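Local structure of DraIII (Deinococcus radiophilus, 4L0K) at residues C22-G27 / D136-N141; L33-L38 / D117-L122; V39-S42 / R47-A50. The protein is a type II restriction endonuclease, expected to cut double-stranded DNA at a specific recognition sequence through a His-Me finger type of nuclease core. All coordinates share one frame; numbering follows the deposited sequence.

Contact 1: residues C22-G27 / D136-N141; sequences CQLPLG and DSFTKN
Leu-24 and Phe-138 meet where the loop between strand 20-21 and helix 39-44 packs on the first turn of helix 137-147, which an aspartate N-cap begins. Leu-24 does the closest touching with one methyl: its CD1 stands 3.5 Å from CZ of Phe-138, near the far end of the ring and oblique to its plane, and the two side chains cross at about a right angle. The ring reaches this far because its CG is anti to the backbone N (chi1 162°), which swings the phenyl out from the helix toward the loop. Pro-25 adds a looser contact at the ring's edge, CD lying 4.3 Å from CE2 of Phe-138. A proline suits this extended loop, since it presents a rigid apolar surface and has no backbone N-H to satisfy; the branched leucine beside it ends in methyls, one of which meets the ring. The little cluster continues beyond the two segments: Leu-33 and Pro-36 lie against Leu-24, and Tyr-142, one helical turn on, meets Phe-138 with its ring while its hydroxyl bonds to Gln-23 O. Phe-138 projects from a turn fixed at its start by Asp-136, whose OD1 takes the N-H of Thr-139 at 3.3 Å, approached from well above the carboxylate plane.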
loop_
_atom_site.group_PDB
_atom_site.type_symbol
_atom_site.label_atom_id
_atom_site.label_comp_id
_atom_site.label_asym_id
_atom_site.label_seq_id
_atom_site.Cartn_x
_atom_site.Cartn_y
_atom_site.Cartn_z
ATOM N N CYS A 22 -30.425 -8.516 -18.290
ATOM C CA CYS A 22 -30.071 -9.678 -19.113
ATOM C C CYS A 22 -28.815 -9.337 -19.929
ATOM O O CYS A 22 -28.754 -8.284 -20.563
ATOM C CB CYS A 22 -31.261 -9.980 -20.044
ATOM S SG CYS A 22 -31.383 -11.533 -20.998
ATOM N N GLN A 23 -27.811 -10.206 -19.913
ATOM C CA GLN A 23 -26.634 -9.943 -20.731
ATOM C C GLN A 23 -26.473 -10.974 -21.856
ATOM O O GLN A 23 -25.443 -11.008 -22.538
ATOM C CB GLN A 23 -25.371 -9.825 -19.858
ATOM C CG GLN A 23 -25.477 -8.766 -18.744
ATOM C CD GLN A 23 -25.399 -7.341 -19.269
ATOM O OE1 GLN A 23 -24.780 -7.085 -20.298
ATOM N NE2 GLN A 23 -26.026 -6.409 -18.564
ATOM N N LEU A 24 -27.496 -11.811 -22.038
ATOM C CA LEU A 24 -27.579 -12.717 -23.189
ATOM C C LEU A 24 -27.861 -11.898 -24.439
ATOM O O LEU A 24 -28.381 -10.779 -24.335
ATOM C CB LEU A 24 -28.704 -13.741 -22.995
ATOM C CG LEU A 24 -28.354 -15.107 -22.407
ATOM C CD1 LEU A 24 -27.031 -15.674 -22.974
ATOM C CD2 LEU A 24 -28.316 -15.037 -20.900
ATOM N N PRO A 25 -27.506 -12.431 -25.623
ATOM C CA PRO A 25 -27.851 -11.763 -26.890
ATOM C C PRO A 25 -29.364 -11.542 -27.020
ATOM O O PRO A 25 -30.127 -12.375 -26.534
ATOM C CB PRO A 25 -27.370 -12.759 -27.953
ATOM C CG PRO A 25 -26.268 -13.509 -27.285
ATOM C CD PRO A 25 -26.712 -13.651 -25.850
ATOM N N LEU A 26 -29.770 -10.446 -27.660
ATOM C CA LEU A 26 -31.182 -10.079 -27.821
ATOM C C LEU A 26 -32.081 -11.238 -28.275
ATOM O O LEU A 26 -33.204 -11.382 -27.784
ATOM C CB LEU A 26 -31.303 -8.886 -28.785
ATOM C CG LEU A 26 -32.645 -8.156 -28.955
ATOM C CD1 LEU A 26 -33.213 -7.663 -27.619
ATOM C CD2 LEU A 26 -32.472 -6.997 -29.929
ATOM N N GLY A 27 -31.577 -12.064 -29.194
ATOM C CA GLY A 27 -32.295 -13.242 -29.669
ATOM C C GLY A 27 -32.797 -14.132 -28.542
ATOM O O GLY A 27 -33.977 -14.073 -28.188
ATOM N N ASP A 136 -16.361 -22.935 -23.315
ATOM C CA ASP A 136 -17.328 -23.485 -24.261
ATOM C C ASP A 136 -17.549 -22.493 -25.397
ATOM O O ASP A 136 -17.121 -21.342 -25.304
ATOM C CB ASP A 136 -18.655 -23.769 -23.552
ATOM C CG ASP A 136 -19.240 -22.528 -22.906
ATOM O OD1 ASP A 136 -20.245 -21.993 -23.425
ATOM O OD2 ASP A 136 -18.681 -22.076 -21.888
ATOM N N SER A 137 -18.237 -22.921 -26.455
ATOM C CA SER A 137 -18.334 -22.091 -27.651
ATOM C C SER A 137 -19.158 -20.826 -27.449
ATOM O O SER A 137 -18.833 -19.777 -28.022
ATOM C CB SER A 137 -18.814 -22.894 -28.873
ATOM O OG SER A 137 -19.886 -23.761 -28.545
ATOM N N PHE A 138 -20.216 -20.912 -26.643
ATOM C CA PHE A 138 -20.983 -19.715 -26.316
ATOM C C PHE A 138 -20.113 -18.647 -25.649
ATOM O O PHE A 138 -20.078 -17.499 -26.087
ATOM C CB PHE A 138 -22.153 -20.021 -25.389
ATOM C CG PHE A 138 -22.684 -18.799 -24.696
ATOM C CD1 PHE A 138 -22.394 -18.559 -23.361
ATOM C CD2 PHE A 138 -23.425 -17.856 -25.400
ATOM C CE1 PHE A 138 -22.859 -17.418 -22.732
ATOM C CE2 PHE A 138 -23.896 -16.713 -24.776
ATOM C CZ PHE A 138 -23.611 -16.494 -23.439
ATOM N N THR A 139 -19.423 -19.035 -24.578
ATOM C CA THR A 139 -18.616 -18.099 -23.794
ATOM C C THR A 139 -17.548 -17.478 -24.672
ATOM O O THR A 139 -17.417 -16.248 -24.735
ATOM C CB THR A 139 -17.925 -18.813 -22.631
ATOM O OG1 THR A 139 -18.872 -19.657 -21.971
ATOM C CG2 THR A 139 -17.355 -17.809 -21.639
ATOM N N LYS A 140 -16.814 -18.347 -25.367
ATOM C CA LYS A 140 -15.769 -17.937 -26.298
ATOM C C LYS A 140 -16.266 -16.921 -27.324
ATOM O O LYS A 140 -15.678 -15.845 -27.467
ATOM C CB LYS A 140 -15.184 -19.152 -27.018
ATOM C CG LYS A 140 -14.156 -18.796 -28.084
ATOM C CD LYS A 140 -13.321 -20.011 -28.471
ATOM C CE LYS A 140 -12.131 -19.625 -29.344
ATOM N NZ LYS A 140 -12.549 -19.091 -30.667
ATOM N N ASN A 141 -17.350 -17.254 -28.028
ATOM C CA ASN A 141 -17.816 -16.399 -29.116
ATOM C C ASN A 141 -18.393 -15.091 -28.621
ATOM O O ASN A 141 -18.162 -14.026 -29.210
ATOM C CB ASN A 141 -18.811 -17.143 -30.007
ATOM C CG ASN A 141 -18.157 -18.295 -30.739
ATOM O OD1 ASN A 141 -17.017 -18.179 -31.207
ATOM N ND2 ASN A 141 -18.848 -19.425 -30.805
#

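Contact 2: residues L33-L38 / D117-L122; sequences LEFPFL and DVARKL
Arg-120 NH1 is gripped by two oxygens, Gln-23 OE1 and Tyr-142 OH, while the same residue's aliphatic stem lies against Phe-37. The other terminal nitrogen is held within the helix: Arg-120 NH2 donates to Asp-117 OD1 at 2.7 Å in a salt bridge that lies practically in the guanidinium plane. Asp-117 stands one turn earlier, and the bend of the arginine chain at chi3 (-60°) turns the head back toward it. Phe-146 adds a cation-pi contact, so the charge of this buried residue is probably balanced by Asp-117 and stabilised by its polar and aromatic neighbours.

With its polar head thus occupied, the stem of Arg-120 is offered to Phe-37. CG sits over the middle of the ring, 3.5 Å from its centroid and 11° off the normal, a CH-pi contact with the side chains crossing at about a right angle. The ring's edge faces the helix backbone, where Phe-37 CE2 is 3.7 Å from Ala-119 O. The contact joins the loop entering helix 39-44 to the middle of helix 112-126, in a helical part of the chain distinct from the hairpin of strands 179-183 and 194-198 that, with helix 199-205, is consistent with the ββα element of His-Me finger nucleases. The small Ala-119 lets both aromatics approach: its CB is 4.2 Å from Phe-37 CZ and equally far from Phe-35 CE1. An alanine in place of Phe-37 is likely to open a gap beside Ala-119 and leave the Arg-120 stem without its aromatic partner. Phe-35 also leans on Val-53 of helix 46-57, and Phe-37 CZ lies at the edge of the Phe-35 ring.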
loop_
_atom_site.group_PDB
_atom_site.type_symbol
_atom_site.label_atom_id
_atom_site.label_comp_id
_atom_site.label_asym_id
_atom_site.label_seq_id
_atom_site.Cartn_x
_atom_site.Cartn_y
_atom_site.Cartn_z
ATOM N N LEU A 33 -30.323 -14.127 -18.099
ATOM C CA LEU A 33 -29.246 -14.144 -17.094
ATOM C C LEU A 33 -28.376 -12.870 -17.010
ATOM O O LEU A 33 -28.090 -12.209 -18.017
ATOM C CB LEU A 33 -28.314 -15.331 -17.333
ATOM C CG LEU A 33 -28.818 -16.767 -17.291
ATOM C CD1 LEU A 33 -28.001 -17.592 -18.263
ATOM C CD2 LEU A 33 -28.684 -17.334 -15.900
ATOM N N GLU A 34 -27.928 -12.556 -15.799
ATOM C CA GLU A 34 -27.070 -11.397 -15.582
ATOM C C GLU A 34 -25.604 -11.695 -15.954
ATOM O O GLU A 34 -24.930 -10.846 -16.539
ATOM C CB GLU A 34 -27.172 -10.875 -14.134
ATOM C CG GLU A 34 -26.544 -9.494 -13.953
ATOM C CD GLU A 34 -26.575 -8.979 -12.523
ATOM O OE1 GLU A 34 -26.679 -9.799 -11.586
ATOM O OE2 GLU A 34 -26.486 -7.744 -12.337
ATOM N N PHE A 35 -25.121 -12.896 -15.627
ATOM C CA PHE A 35 -23.728 -13.252 -15.916
ATOM C C PHE A 35 -23.563 -14.550 -16.714
ATOM O O PHE A 35 -22.923 -15.487 -16.225
ATOM C CB PHE A 35 -22.910 -13.342 -14.614
ATOM C CG PHE A 35 -22.851 -12.047 -13.835
ATOM C CD1 PHE A 35 -22.073 -10.983 -14.282
ATOM C CD2 PHE A 35 -23.567 -11.898 -12.652
ATOM C CE1 PHE A 35 -22.025 -9.786 -13.568
ATOM C CE2 PHE A 35 -23.532 -10.710 -11.930
ATOM C CZ PHE A 35 -22.757 -9.651 -12.387
ATOM N N PRO A 36 -24.123 -14.608 -17.945
ATOM C CA PRO A 36 -24.085 -15.839 -18.753
ATOM C C PRO A 36 -22.660 -16.284 -19.099
ATOM O O PRO A 36 -22.324 -17.467 -18.977
ATOM C CB PRO A 36 -24.851 -15.451 -20.025
ATOM C CG PRO A 36 -24.810 -13.946 -20.074
ATOM C CD PRO A 36 -24.840 -13.518 -18.638
ATOM N N PHE A 37 -21.828 -15.323 -19.487
ATOM C CA PHE A 37 -20.412 -15.555 -19.797
ATOM C C PHE A 37 -19.582 -16.102 -18.629
ATOM O O PHE A 37 -18.434 -16.495 -18.816
ATOM C CB PHE A 37 -19.785 -14.268 -20.341
ATOM C CG PHE A 37 -19.980 -13.074 -19.444
ATOM C CD1 PHE A 37 -21.175 -12.364 -19.456
ATOM C CD2 PHE A 37 -18.973 -12.667 -18.578
ATOM C CE1 PHE A 37 -21.363 -11.276 -18.625
ATOM C CE2 PHE A 37 -19.162 -11.579 -17.743
ATOM C CZ PHE A 37 -20.352 -10.882 -17.773
ATOM N N LEU A 38 -20.156 -16.133 -17.428
ATOM C CA LEU A 38 -19.467 -16.720 -16.282
ATOM C C LEU A 38 -19.939 -18.129 -15.900
ATOM O O LEU A 38 -19.333 -18.768 -15.021
ATOM C CB LEU A 38 -19.526 -15.792 -15.072
ATOM C CG LEU A 38 -18.463 -14.683 -15.097
ATOM C CD1 LEU A 38 -18.750 -13.642 -14.053
ATOM C CD2 LEU A 38 -17.083 -15.280 -14.901
ATOM N N ASP A 117 -19.551 -4.477 -17.939
ATOM C CA ASP A 117 -18.447 -4.425 -18.914
ATOM C C ASP A 117 -17.117 -4.949 -18.346
ATOM O O ASP A 117 -16.479 -5.823 -18.944
ATOM C CB ASP A 117 -18.231 -2.996 -19.428
ATOM C CG ASP A 117 -19.320 -2.540 -20.368
ATOM O OD1 ASP A 117 -20.054 -3.411 -20.887
ATOM O OD2 ASP A 117 -19.440 -1.314 -20.598
ATOM N N VAL A 118 -16.725 -4.399 -17.194
ATOM C CA VAL A 118 -15.547 -4.836 -16.448
ATOM C C VAL A 118 -15.583 -6.342 -16.160
ATOM O O VAL A 118 -14.591 -7.046 -16.415
ATOM C CB VAL A 118 -15.392 -4.032 -15.124
ATOM C CG1 VAL A 118 -14.467 -4.754 -14.132
ATOM C CG2 VAL A 118 -14.912 -2.587 -15.412
ATOM N N ALA A 119 -16.715 -6.836 -15.638
ATOM C CA ALA A 119 -16.892 -8.284 -15.471
ATOM C C ALA A 119 -16.600 -9.066 -16.774
ATOM O O ALA A 119 -15.923 -10.118 -16.761
ATOM C CB ALA A 119 -18.291 -8.604 -14.953
ATOM N N ARG A 120 -17.098 -8.547 -17.896
ATOM C CA ARG A 120 -16.896 -9.248 -19.169
ATOM C C ARG A 120 -15.409 -9.274 -19.567
ATOM O O ARG A 120 -14.878 -10.299 -20.009
ATOM C CB ARG A 120 -17.736 -8.615 -20.279
ATOM C CG ARG A 120 -19.010 -9.372 -20.641
ATOM C CD ARG A 120 -19.708 -8.710 -21.836
ATOM N NE ARG A 120 -20.069 -7.327 -21.538
ATOM C CZ ARG A 120 -21.308 -6.917 -21.283
ATOM N NH1 ARG A 120 -22.319 -7.783 -21.305
ATOM N NH2 ARG A 120 -21.539 -5.641 -21.012
ATOM N N LYS A 121 -14.746 -8.139 -19.374
ATOM C CA LYS A 121 -13.348 -7.987 -19.749
ATOM C C LYS A 121 -12.490 -8.952 -18.967
ATOM O O LYS A 121 -11.653 -9.647 -19.521
ATOM C CB LYS A 121 -12.880 -6.563 -19.472
ATOM C CG LYS A 121 -11.397 -6.360 -19.718
ATOM C CD LYS A 121 -11.022 -6.576 -21.185
ATOM C CE LYS A 121 -9.534 -6.353 -21.394
ATOM N NZ LYS A 121 -9.112 -4.980 -20.976
ATOM N N LEU A 122 -12.724 -8.978 -17.663
ATOM C CA LEU A 122 -11.970 -9.802 -16.743
ATOM C C LEU A 122 -12.174 -11.292 -17.016
ATOM O O LEU A 122 -11.234 -12.084 -16.867
ATOM C CB LEU A 122 -12.385 -9.450 -15.313
ATOM C CG LEU A 122 -11.458 -8.568 -14.484
ATOM C CD1 LEU A 122 -10.438 -7.811 -15.325
ATOM C CD2 LEU A 122 -12.256 -7.621 -13.621
#

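Contact 3: residues V39-S42 / R47-A50; sequences VSLS and RIAA
Leu-41 lays its isobutyl group against Ile-48 and Ala-49, filling the angle between helices 39-44 and 46-57. These two helices follow each other almost without a break, so the contact is the inside of a tight helix-to-helix corner. CG of Leu-41 is anti to the backbone N (chi1 -162°), a setting that carries the branched end toward the second helix. There CD2 comes to 4.0 Å from CG2 of Ile-48, methyl against methyl. The beta-branched isoleucine suits the place because its CG2 projects close to the backbone, while its longer CG1 arm extends from the same carbon.

Ala-49 takes the part of the corner where the backbones come nearest, its CA only 5.2 Å from that of Ser-42. A single methyl is all that such closeness easily admits: Ala-49 CB packs on the first helix at 3.8 Å from Ser-42 CA. The same Ala-49 CB lies 4.1 Å from Leu-41 C. Ser-42 sets its hydroxyl in front of that methyl, OG lying 3.4 Å from Ala-49 CB. This is van der Waals contact, and a small polar residue fits here, where the corner opens to the surface.

Beyond the two segments, Tyr-127 touches Leu-41, and Ile-166 and Phe-169 pack on Ile-48, so the apolar seam runs on into the body of the protein. At the turn the hydroxyl of Thr-44 bonds to Leu-41 O. Ser-40 OG also lies close to Asp-136 OD2, at a separation too short to be trusted in detail. No hydrogen bond crosses between the two segments themselves, which suggests that they are held against each other, beyond the short chain link, by side-chain shape and apolar packing.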
loop_
_atom_site.group_PDB
_atom_site.type_symbol
_atom_site.label_atom_id
_atom_site.label_comp_id
_atom_site.label_asym_id
_atom_site.label_seq_id
_atom_site.Cartn_x
_atom_site.Cartn_y
_atom_site.Cartn_z
ATOM N N VAL A 39 -20.978 -18.632 -16.574
ATOM C CA VAL A 39 -21.555 -19.916 -16.159
ATOM C C VAL A 39 -20.503 -21.033 -16.107
ATOM O O VAL A 39 -20.257 -21.612 -15.048
ATOM C CB VAL A 39 -22.805 -20.328 -17.006
ATOM C CG1 VAL A 39 -23.223 -21.752 -16.683
ATOM C CG2 VAL A 39 -23.966 -19.372 -16.749
ATOM N N SER A 40 -19.845 -21.292 -17.230
ATOM C CA SER A 40 -18.774 -22.291 -17.266
ATOM C C SER A 40 -17.698 -22.022 -16.217
ATOM O O SER A 40 -17.258 -22.954 -15.523
ATOM C CB SER A 40 -18.141 -22.367 -18.650
ATOM O OG SER A 40 -19.110 -22.706 -19.624
ATOM N N LEU A 41 -17.300 -20.759 -16.064
ATOM C CA LEU A 41 -16.234 -20.477 -15.109
ATOM C C LEU A 41 -16.709 -20.815 -13.687
ATOM O O LEU A 41 -15.952 -21.408 -12.901
ATOM C CB LEU A 41 -15.720 -19.036 -15.221
ATOM C CG LEU A 41 -14.341 -18.804 -14.582
ATOM C CD1 LEU A 41 -13.292 -19.691 -15.254
ATOM C CD2 LEU A 41 -13.955 -17.352 -14.687
ATOM N N SER A 42 -17.980 -20.501 -13.398
ATOM C CA SER A 42 -18.584 -20.844 -12.103
ATOM C C SER A 42 -18.591 -22.348 -11.898
ATOM O O SER A 42 -18.474 -22.848 -10.780
ATOM C CB SER A 42 -20.030 -20.350 -12.014
ATOM O OG SER A 42 -20.098 -19.014 -11.561
ATOM N N ARG A 47 -14.504 -19.790 -7.011
ATOM C CA ARG A 47 -13.940 -18.575 -6.412
ATOM C C ARG A 47 -13.404 -17.571 -7.433
ATOM O O ARG A 47 -13.428 -16.369 -7.188
ATOM C CB ARG A 47 -12.914 -18.887 -5.328
ATOM C CG ARG A 47 -13.595 -19.332 -4.026
ATOM C CD ARG A 47 -12.618 -19.918 -3.007
ATOM N NE ARG A 47 -13.282 -20.135 -1.725
ATOM C CZ ARG A 47 -12.902 -21.026 -0.813
ATOM N NH1 ARG A 47 -11.852 -21.804 -1.039
ATOM N NH2 ARG A 47 -13.579 -21.143 0.330
ATOM N N ILE A 48 -12.960 -18.038 -8.591
ATOM C CA ILE A 48 -12.485 -17.082 -9.585
ATOM C C ILE A 48 -13.681 -16.339 -10.173
ATOM O O ILE A 48 -13.652 -15.112 -10.277
ATOM C CB ILE A 48 -11.617 -17.715 -10.698
ATOM C CG1 ILE A 48 -10.323 -18.272 -10.106
ATOM C CG2 ILE A 48 -11.258 -16.670 -11.781
ATOM C CD1 ILE A 48 -9.422 -18.906 -11.164
ATOM N N ALA A 49 -14.731 -17.076 -10.536
ATOM C CA ALA A 49 -15.966 -16.444 -11.025
ATOM C C ALA A 49 -16.496 -15.428 -10.014
ATOM O O ALA A 49 -16.821 -14.282 -10.380
ATOM C CB ALA A 49 -17.035 -17.493 -11.319
ATOM N N ALA A 50 -16.555 -15.838 -8.743
ATOM C CA ALA A 50 -17.089 -14.952 -7.697
ATOM C C ALA A 50 -16.201 -13.730 -7.485
ATOM O O ALA A 50 -16.701 -12.632 -7.266
ATOM C CB ALA A 50 -17.310 -15.699 -6.380
#

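How the contacts relate
Contact 1 lies at the surface, whereas contacts 2 and 3 are largely buried, contact 2 closest to the centre of the chain. The loop running from strand 20-21 into helix 39-44 supplies one side of contacts 1 and 2, and helix 39-44 then enters contact 3. All three lack hydrogen bonds between their own segments. Their chemistry still differs: a few apolar atoms at a ring in contact 1, an aromatic face on the stem of a charged residue in contact 2, and aliphatic groups and one serine hydroxyl between close helices in contact 3. Contacts 1 and 2 also join directly, since Gln-23 N bonds to Leu-33 O.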